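Local structure of membrane attack complex assembly inhibitor BGA71 (Borreliella bavariensis, 6FMH) at residues E33-G38 and Q60-I65; E84-K89 and D174-Y179; K97-Q102 and E182-L187; N163-S166 and Q170-V173. The protein inhibits assembly of the complement membrane attack complex and, as an outer surface protein of a Lyme disease spirochaete, probably protects the bacterium from killing by host complement. All coordinates share one frame; numbering follows the deposited sequence.

Interaction 1 (E33-G38 and Q60-I65)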
# COMPACT_ATOMS: atom_id res chain seq x y z
N GLU A 33 12.82 13.16 2.37
CA GLU A 33 13.92 13.97 2.88
C GLU A 33 14.74 14.50 1.76
O GLU A 33 14.86 15.70 1.57
CB GLU A 33 14.84 13.17 3.83
CG GLU A 33 14.45 13.42 5.26
CD GLU A 33 15.49 13.04 6.29
OE1 GLU A 33 16.67 12.80 5.94
OE2 GLU A 33 15.08 13.06 7.49
N ILE A 34 15.39 13.58 1.07
CA ILE A 34 16.24 13.90 -0.06
C ILE A 34 15.60 14.86 -1.02
O ILE A 34 16.21 15.86 -1.41
CB ILE A 34 16.55 12.61 -0.80
CG1 ILE A 34 17.65 11.87 -0.08
CG2 ILE A 34 16.92 12.87 -2.25
CD1 ILE A 34 18.04 10.60 -0.81
N ASP A 35 14.35 14.56 -1.39
CA ASP A 35 13.59 15.38 -2.32
C ASP A 35 13.20 16.76 -1.78
O ASP A 35 12.95 17.68 -2.55
CB ASP A 35 12.32 14.65 -2.74
CG ASP A 35 12.59 13.48 -3.65
OD1 ASP A 35 13.76 13.23 -4.05
OD2 ASP A 35 11.60 12.82 -4.03
N ALA A 36 13.12 16.89 -0.46
CA ALA A 36 12.74 18.17 0.15
C ALA A 36 13.76 19.26 -0.15
O ALA A 36 13.43 20.44 -0.16
CB ALA A 36 12.55 18.00 1.66
N GLN A 37 14.97 18.84 -0.46
CA GLN A 37 16.07 19.73 -0.76
C GLN A 37 16.17 20.19 -2.24
O GLN A 37 17.24 20.58 -2.71
CB GLN A 37 17.38 19.01 -0.31
CG GLN A 37 17.44 18.75 1.22
CD GLN A 37 17.73 20.02 1.94
OE1 GLN A 37 16.91 20.62 2.68
NE2 GLN A 37 18.92 20.46 1.71
N GLY A 38 15.07 20.10 -2.99
CA GLY A 38 15.00 20.68 -4.35
C GLY A 38 15.64 19.92 -5.51
O GLY A 38 15.54 20.34 -6.65
N GLN A 60 7.43 5.19 -6.92
CA GLN A 60 7.83 3.81 -7.09
C GLN A 60 9.21 3.79 -7.70
O GLN A 60 10.12 3.13 -7.19
CB GLN A 60 6.86 3.06 -7.99
CG GLN A 60 5.53 2.75 -7.35
CD GLN A 60 5.64 2.27 -5.92
OE1 GLN A 60 5.51 3.05 -4.96
NE2 GLN A 60 5.92 0.99 -5.76
N ILE A 61 9.35 4.56 -8.77
CA ILE A 61 10.64 4.65 -9.41
C ILE A 61 11.75 5.00 -8.41
O ILE A 61 12.77 4.31 -8.36
CB ILE A 61 10.61 5.65 -10.59
CG1 ILE A 61 9.78 5.07 -11.73
CG2 ILE A 61 11.99 5.90 -11.13
CD1 ILE A 61 9.22 6.09 -12.72
N LYS A 62 11.53 6.04 -7.63
CA LYS A 62 12.48 6.48 -6.60
C LYS A 62 12.76 5.46 -5.49
O LYS A 62 13.89 5.38 -5.00
CB LYS A 62 12.00 7.76 -5.93
CG LYS A 62 12.09 8.99 -6.82
CD LYS A 62 11.39 10.14 -6.15
CE LYS A 62 11.45 11.40 -6.95
NZ LYS A 62 10.42 12.37 -6.46
N ARG A 63 11.74 4.71 -5.08
CA ARG A 63 11.95 3.67 -4.08
C ARG A 63 13.08 2.76 -4.52
O ARG A 63 14.01 2.47 -3.76
CB ARG A 63 10.68 2.86 -3.85
CG ARG A 63 9.55 3.63 -3.17
CD ARG A 63 8.09 3.06 -3.33
NE ARG A 63 7.98 1.92 -2.44
CZ ARG A 63 6.98 1.01 -2.42
NH1 ARG A 63 5.92 1.13 -3.16
NH2 ARG A 63 7.05 -0.00 -1.57
N THR A 64 13.03 2.31 -5.77
CA THR A 64 14.08 1.39 -6.28
C THR A 64 15.41 2.06 -6.47
O THR A 64 16.40 1.63 -5.98
CB THR A 64 13.66 0.66 -7.58
OG1 THR A 64 12.74 -0.40 -7.27
CG2 THR A 64 14.85 0.01 -8.23
N ILE A 65 15.37 3.21 -7.10
CA ILE A 65 16.60 3.95 -7.44
C ILE A 65 17.33 4.41 -6.21
O ILE A 65 18.49 4.09 -6.02
CB ILE A 65 16.30 5.20 -8.32
CG1 ILE A 65 15.61 4.82 -9.63
CG2 ILE A 65 17.57 6.00 -8.59
CD1 ILE A 65 16.54 4.55 -10.75
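D35 and K62 reach toward each other from two helices: the lysine ammonium NZ donates to D35 OD2 at 2.7 Å, a hydrogen bond that is also a salt bridge. NZ does not lie flat with the carboxylate but comes from above it, 39° out of its plane. The lysine methylenes follow behind, CE lying 3.3 Å from D35 OD2. The two side chains advance from opposite directions. The CA atoms of D35 and K62 are 9.9 Å apart, and the lysine, extended beyond CG with chi3 at 179°, spans most of that distance. In this all-helical member of the Bbcrasp-1 family, the bridge ties the last turn of helix 12-36 to the middle of helix 55-68, across an interhelical space too wide for these two backbone segments to pack directly. Both charged groups have second partners. K62 NZ also forms a salt bridge with E58 OE2, one turn earlier on its own helix, so that two acids share one ammonium, while D35 OD1 is hydrogen-bonded to the hydroxyl of Y66. The aspartate is thus held through both oxygens, and K62 also packs on I31 of helix 12-36.

Interaction 2 (E84-K89 and D174-Y179)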
# COMPACT_ATOMS: atom_id res chain seq x y z
N GLU A 84 19.11 12.32 -18.44
CA GLU A 84 18.81 13.56 -19.16
C GLU A 84 19.64 13.75 -20.42
O GLU A 84 19.17 14.28 -21.41
CB GLU A 84 18.98 14.75 -18.25
CG GLU A 84 17.81 14.92 -17.31
CD GLU A 84 17.99 16.06 -16.32
OE1 GLU A 84 19.01 16.75 -16.37
OE2 GLU A 84 17.07 16.29 -15.52
N THR A 85 20.87 13.30 -20.40
CA THR A 85 21.64 13.19 -21.64
C THR A 85 20.86 12.35 -22.67
O THR A 85 20.66 12.78 -23.80
CB THR A 85 22.98 12.52 -21.36
OG1 THR A 85 23.60 13.17 -20.22
CG2 THR A 85 23.91 12.55 -22.56
N LEU A 86 20.45 11.14 -22.27
CA LEU A 86 19.81 10.19 -23.18
C LEU A 86 18.49 10.75 -23.67
O LEU A 86 18.18 10.64 -24.86
CB LEU A 86 19.57 8.83 -22.50
CG LEU A 86 20.80 7.98 -22.18
CD1 LEU A 86 20.47 6.74 -21.37
CD2 LEU A 86 21.53 7.58 -23.44
N TYR A 87 17.75 11.38 -22.76
CA TYR A 87 16.47 12.00 -23.07
C TYR A 87 16.62 13.14 -24.06
O TYR A 87 15.84 13.28 -24.99
CB TYR A 87 15.82 12.56 -21.79
CG TYR A 87 14.42 13.06 -21.96
CD1 TYR A 87 14.18 14.36 -22.44
CD2 TYR A 87 13.34 12.27 -21.66
CE1 TYR A 87 12.89 14.84 -22.63
CE2 TYR A 87 12.06 12.76 -21.82
CZ TYR A 87 11.84 14.04 -22.32
OH TYR A 87 10.56 14.53 -22.50
N ASN A 88 17.63 13.98 -23.86
CA ASN A 88 17.84 15.10 -24.76
C ASN A 88 18.37 14.75 -26.14
O ASN A 88 18.44 15.63 -27.00
CB ASN A 88 18.74 16.14 -24.12
CG ASN A 88 18.10 16.79 -22.97
OD1 ASN A 88 16.88 16.94 -22.95
ND2 ASN A 88 18.89 17.17 -21.98
N LYS A 89 18.75 13.49 -26.35
CA LYS A 89 19.05 13.03 -27.69
C LYS A 89 17.90 12.21 -28.21
O LYS A 89 17.75 11.05 -27.86
CB LYS A 89 20.33 12.21 -27.71
CG LYS A 89 21.57 13.08 -27.89
CD LYS A 89 21.79 13.35 -29.36
CE LYS A 89 23.10 14.09 -29.61
NZ LYS A 89 23.29 14.28 -31.08
N ASP A 174 26.12 8.05 -27.73
CA ASP A 174 25.91 6.78 -28.43
C ASP A 174 26.51 5.62 -27.67
O ASP A 174 25.88 4.59 -27.50
CB ASP A 174 26.51 6.85 -29.82
CG ASP A 174 25.78 7.84 -30.72
OD1 ASP A 174 24.60 8.13 -30.52
OD2 ASP A 174 26.39 8.37 -31.63
N ALA A 175 27.70 5.83 -27.13
CA ALA A 175 28.34 4.82 -26.31
C ALA A 175 27.47 4.60 -25.11
O ALA A 175 27.19 3.46 -24.75
CB ALA A 175 29.75 5.25 -25.89
N LEU A 176 27.04 5.71 -24.49
CA LEU A 176 26.21 5.66 -23.29
C LEU A 176 24.97 4.82 -23.54
O LEU A 176 24.69 3.88 -22.79
CB LEU A 176 25.79 7.05 -22.88
CG LEU A 176 24.88 7.12 -21.64
CD1 LEU A 176 25.62 6.57 -20.44
CD2 LEU A 176 24.47 8.57 -21.41
N ALA A 177 24.29 5.10 -24.66
CA ALA A 177 23.09 4.38 -25.05
C ALA A 177 23.35 2.89 -25.18
O ALA A 177 22.51 2.08 -24.76
CB ALA A 177 22.58 4.90 -26.36
N THR A 178 24.50 2.51 -25.73
CA THR A 178 24.76 1.11 -25.92
C THR A 178 24.95 0.42 -24.57
O THR A 178 24.41 -0.67 -24.35
CB THR A 178 26.01 0.89 -26.78
OG1 THR A 178 25.82 1.58 -28.01
CG2 THR A 178 26.28 -0.54 -27.05
N TYR A 179 25.65 1.10 -23.68
CA TYR A 179 25.90 0.56 -22.38
C TYR A 179 24.58 0.31 -21.62
O TYR A 179 24.40 -0.74 -20.99
CB TYR A 179 26.80 1.53 -21.62
CG TYR A 179 27.15 1.10 -20.22
CD1 TYR A 179 26.27 1.25 -19.18
CD2 TYR A 179 28.41 0.61 -19.93
CE1 TYR A 179 26.61 0.87 -17.90
CE2 TYR A 179 28.78 0.24 -18.64
CZ TYR A 179 27.88 0.36 -17.64
OH TYR A 179 28.22 -0.05 -16.38
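Flat groups stay outside the place where L86 meets L176: the side chains that meet here are aliphatic or, for T85, touch through a methyl, and the aromatic rings of the two segments turn to other neighbours. The Y87 ring has N88 OD1 at its edge, in plane, and makes a cation-pi interaction with R93 and an edge-to-face pair with F45; Y179 instead hydrogen-bonds through OH to D161 and T158. Between the segments, methyl group CD2 of L86 touches CD2 of L176 at 3.7 Å. The same L86 methyl also sits 4.1 Å from A177 CB, so one leucine branch covers two successive residues of the facing helix. L176 reaches across because its CG is anti to the backbone N (chi1 179°), which carries CD2 toward helix 73-88, where T85 CG2 adds a flanking contact at 4.2 Å. T85 OG1 hydrogen-bonds to E81 O. The axes of segments 84-88 and 174-179 come within 10.2 Å at an angle of 110°, a steep crossing that restricts the overlap to a small patch, extended by V173 and M180. With almost entirely aliphatic carbon meeting, the contact is hydrophobic, and shape fit probably matters more than directional bonding.

Interaction 3 (K97-Q102 and E182-L187)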
# COMPACT_ATOMS: atom_id res chain seq x y z
N LYS A 97 13.51 6.31 -21.19
CA LYS A 97 12.13 5.94 -20.81
C LYS A 97 12.01 4.47 -20.47
O LYS A 97 11.40 4.11 -19.47
CB LYS A 97 11.15 6.28 -21.93
CG LYS A 97 10.62 7.66 -21.83
CD LYS A 97 9.65 7.96 -22.96
CE LYS A 97 9.31 9.42 -23.00
NZ LYS A 97 9.27 9.96 -24.37
N GLU A 98 12.56 3.62 -21.32
CA GLU A 98 12.52 2.18 -21.04
C GLU A 98 13.21 1.83 -19.71
O GLU A 98 12.68 1.08 -18.93
CB GLU A 98 13.11 1.38 -22.23
CG GLU A 98 12.04 1.05 -23.25
CD GLU A 98 12.57 0.55 -24.57
OE1 GLU A 98 13.49 -0.31 -24.60
OE2 GLU A 98 11.98 0.95 -25.59
N PHE A 99 14.40 2.37 -19.49
CA PHE A 99 15.08 2.18 -18.20
C PHE A 99 14.11 2.50 -17.03
O PHE A 99 14.05 1.77 -16.05
CB PHE A 99 16.34 3.05 -18.14
CG PHE A 99 17.01 3.04 -16.82
CD1 PHE A 99 17.86 2.01 -16.48
CD2 PHE A 99 16.75 4.06 -15.89
CE1 PHE A 99 18.48 2.00 -15.22
CE2 PHE A 99 17.35 4.03 -14.63
CZ PHE A 99 18.21 3.00 -14.30
N ILE A 100 13.40 3.60 -17.15
CA ILE A 100 12.55 4.13 -16.10
C ILE A 100 11.25 3.35 -15.99
O ILE A 100 10.95 2.78 -14.95
CB ILE A 100 12.25 5.63 -16.38
CG1 ILE A 100 13.36 6.52 -15.82
CG2 ILE A 100 10.94 6.10 -15.80
CD1 ILE A 100 13.80 6.19 -14.42
N TYR A 101 10.49 3.32 -17.08
CA TYR A 101 9.19 2.71 -17.05
C TYR A 101 9.22 1.18 -17.17
O TYR A 101 8.37 0.53 -16.63
CB TYR A 101 8.28 3.33 -18.12
CG TYR A 101 8.01 4.82 -17.92
CD1 TYR A 101 7.41 5.30 -16.77
CD2 TYR A 101 8.34 5.73 -18.92
CE1 TYR A 101 7.16 6.66 -16.61
CE2 TYR A 101 8.09 7.09 -18.77
CZ TYR A 101 7.51 7.55 -17.62
OH TYR A 101 7.29 8.92 -17.49
N GLN A 102 10.19 0.62 -17.87
CA GLN A 102 10.19 -0.81 -18.12
C GLN A 102 11.03 -1.62 -17.20
O GLN A 102 10.69 -2.75 -16.87
CB GLN A 102 10.64 -1.05 -19.55
CG GLN A 102 10.33 -2.43 -20.14
CD GLN A 102 11.25 -2.70 -21.33
OE1 GLN A 102 11.36 -1.85 -22.20
NE2 GLN A 102 11.93 -3.86 -21.36
N GLU A 182 22.82 -2.69 -23.04
CA GLU A 182 23.45 -4.00 -22.80
C GLU A 182 23.45 -4.42 -21.29
O GLU A 182 23.60 -5.62 -20.97
CB GLU A 182 24.85 -4.09 -23.49
CG GLU A 182 24.80 -3.82 -25.04
CD GLU A 182 23.79 -4.70 -25.83
OE1 GLU A 182 23.88 -5.94 -25.72
OE2 GLU A 182 22.89 -4.17 -26.57
N ASN A 183 23.25 -3.47 -20.38
CA ASN A 183 23.30 -3.78 -18.95
C ASN A 183 21.94 -3.74 -18.31
O ASN A 183 21.80 -4.03 -17.13
CB ASN A 183 24.25 -2.83 -18.28
CG ASN A 183 25.65 -3.03 -18.76
OD1 ASN A 183 26.33 -4.01 -18.35
ND2 ASN A 183 26.15 -2.09 -19.53
N TYR A 184 20.95 -3.30 -19.06
CA TYR A 184 19.60 -3.28 -18.54
C TYR A 184 18.62 -3.84 -19.55
O TYR A 184 17.61 -3.22 -19.83
CB TYR A 184 19.27 -1.84 -18.10
CG TYR A 184 20.24 -1.37 -16.99
CD1 TYR A 184 20.04 -1.74 -15.68
CD2 TYR A 184 21.33 -0.61 -17.28
CE1 TYR A 184 20.89 -1.33 -14.69
CE2 TYR A 184 22.21 -0.21 -16.31
CZ TYR A 184 21.99 -0.56 -15.01
OH TYR A 184 22.87 -0.12 -14.01
N LYS A 185 18.97 -4.97 -20.13
CA LYS A 185 18.26 -5.55 -21.28
C LYS A 185 16.84 -5.87 -20.95
O LYS A 185 15.90 -5.53 -21.67
CB LYS A 185 18.89 -6.88 -21.69
CG LYS A 185 20.06 -6.77 -22.66
CD LYS A 185 20.36 -8.09 -23.38
CE LYS A 185 20.87 -7.91 -24.83
NZ LYS A 185 21.91 -8.93 -25.21
N THR A 186 16.72 -6.51 -19.81
CA THR A 186 15.49 -7.11 -19.39
C THR A 186 15.45 -7.19 -17.82
O THR A 186 16.44 -7.45 -17.18
CB THR A 186 15.40 -8.51 -20.09
OG1 THR A 186 14.06 -8.93 -20.15
CG2 THR A 186 16.20 -9.56 -19.39
N LEU A 187 14.28 -6.97 -17.26
CA LEU A 187 13.97 -7.33 -15.87
C LEU A 187 14.51 -8.73 -15.46
O LEU A 187 15.19 -8.88 -14.44
CB LEU A 187 12.45 -7.32 -15.68
CG LEU A 187 11.85 -7.80 -14.38
CD1 LEU A 187 12.14 -6.79 -13.29
CD2 LEU A 187 10.35 -7.98 -14.52
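An edge-to-face aromatic pair, F99 against Y184, joins helix 90-123 to the chain segment that follows helix 173-183, about 10 Å from the centre of the chain. The phenylalanine presents its edge: F99 CE1 stands 4.0 Å above the plane of the tyrosine ring, over its centre. The planes are at 88° and the centroids 5.3 Å apart, a T-shaped geometry. The two side chains run side by side and point the same way; F99 has CG anti to the backbone N (chi1 173°), which brings the end of its ring to Y184 although its CB does not point there. Beyond the rings the contact thins out toward solvent, where the amide of exposed Q102 lies near the backbone of K185 without bonding to it, NE2 to O being 4.3 Å. The Y184 hydroxyl finds its polar partner in T158 OG1 of helix 127-163, which fixes the far end of the ring that receives F99. F99 also packs on F151 of that helix and on L83. A perpendicular pair of this kind sets the slightly positive C-H edge of F99 against the electron-rich face of Y184, so a weak electrostatic preference probably adds orientation to the burial of two hydrophobic rings.

Interaction 4 (N163-S166 and Q170-V173)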
# COMPACT_ATOMS: atom_id res chain seq x y z
N ASN A 163 31.48 7.88 -14.03
CA ASN A 163 32.44 8.82 -13.51
C ASN A 163 33.86 8.59 -14.01
O ASN A 163 34.64 9.57 -14.15
CB ASN A 163 32.45 8.81 -12.00
CG ASN A 163 31.22 9.43 -11.44
OD1 ASN A 163 30.67 10.35 -12.01
ND2 ASN A 163 30.75 8.91 -10.32
N LYS A 164 34.20 7.35 -14.31
CA LYS A 164 35.48 7.05 -14.92
C LYS A 164 35.44 7.19 -16.45
O LYS A 164 36.47 7.04 -17.12
CB LYS A 164 36.03 5.69 -14.50
CG LYS A 164 36.17 5.54 -12.99
CD LYS A 164 36.51 4.10 -12.56
CE LYS A 164 36.39 3.95 -11.06
NZ LYS A 164 36.99 2.73 -10.48
N ASP A 165 34.31 7.55 -17.03
CA ASP A 165 34.16 7.61 -18.52
C ASP A 165 34.59 6.31 -19.22
O ASP A 165 35.11 6.36 -20.33
CB ASP A 165 34.94 8.79 -19.14
CG ASP A 165 34.53 9.10 -20.58
OD1 ASP A 165 33.38 8.87 -20.98
OD2 ASP A 165 35.37 9.60 -21.35
N SER A 166 34.36 5.19 -18.55
CA SER A 166 34.69 3.88 -19.10
C SER A 166 33.95 3.65 -20.39
O SER A 166 32.73 3.65 -20.41
CB SER A 166 34.27 2.78 -18.12
OG SER A 166 35.14 2.76 -17.02
N GLN A 170 30.66 8.80 -20.68
CA GLN A 170 30.36 10.17 -20.32
C GLN A 170 30.57 11.13 -21.46
O GLN A 170 30.01 12.21 -21.50
CB GLN A 170 31.25 10.62 -19.15
CG GLN A 170 30.89 11.97 -18.56
CD GLN A 170 31.69 12.25 -17.33
OE1 GLN A 170 32.44 11.40 -16.83
NE2 GLN A 170 31.51 13.43 -16.78
N THR A 171 31.46 10.74 -22.35
CA THR A 171 31.85 11.57 -23.47
C THR A 171 30.97 11.34 -24.68
O THR A 171 30.84 12.21 -25.53
CB THR A 171 33.28 11.21 -23.82
OG1 THR A 171 34.14 11.82 -22.84
CG2 THR A 171 33.67 11.66 -25.25
N ASN A 172 30.38 10.15 -24.76
CA ASN A 172 29.73 9.73 -25.98
C ASN A 172 28.37 9.18 -25.70
O ASN A 172 28.24 8.09 -25.13
CB ASN A 172 30.62 8.67 -26.64
CG ASN A 172 30.24 8.38 -28.08
OD1 ASN A 172 29.11 8.64 -28.50
ND2 ASN A 172 31.18 7.85 -28.83
N VAL A 173 27.36 9.96 -26.03
CA VAL A 173 25.97 9.54 -25.82
C VAL A 173 25.65 8.23 -26.50
O VAL A 173 24.99 7.41 -25.91
CB VAL A 173 24.86 10.46 -26.34
CG1 VAL A 173 23.69 10.30 -25.38
CG2 VAL A 173 25.26 11.90 -26.43
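The carboxylate of D165 gathers the backbone N-H groups of Q170 and T171 and the T171 hydroxyl around it, and nearly all the close packing of this loop is at that one group. OD1 accepts two backbone N-H groups. Q170 N is 2.7 Å from D165 OD1 and arrives nearly along the C-O axis; T171 N is 3.0 Å from the same oxygen but comes from above the carboxylate plane. The T171 hydroxyl donates to D165 OD2, OG1 to OD2 being 2.9 Å, again from above, 42° out of the plane. Three donors thus grip two oxygens, which should favour the ionised acid. With CG anti to the backbone N (chi1 -165°), the carboxylate of D165 is carried across to the returning chain, and the loop closes until the CA atoms of D165 and Q170 are 4.9 Å apart. The rest is loose and solvent-facing: N163, Q170 and T171 are all exposed, and Q170 packs CB against D165 OD1 while its chain extends on beyond. D165 itself has positive phi and completes a Schellman motif that ends helix 127-163. At the other end of the turn N172 is the N-cap of helix 173-183, its OD1 making weak hydrogen bonds to D174 N and A175 N. The aspartate network closes the loop between the two helices, while helix 73-88 lies alongside, its T78 touching N163 and its T85 and L86 touching V173.

How the interactions relate
Along the chain interaction 1 closes first; interactions 2 and 3 then alternate their segments, and interaction 4 is nested inside the loops of both. Interactions 2 and 3, with centres 13 Å apart, both use helix 173-183 or the chain that follows it, set against the successive helices 73-88 and 90-123. Interaction 4 forms the turn leading into helix 173-183 and touches interaction 2 through V173, packed on T85, L86 and K89. Interaction 1 lies across the chain's centre from interaction 3, about 19 Å between centres, yet I61 and I65 pack on I100 and F99. Helix 90-123 therefore lies between the early and late parts of the helical fold, with apolar packing on I61 and I65 on one side and the F99-Y184 pair on another.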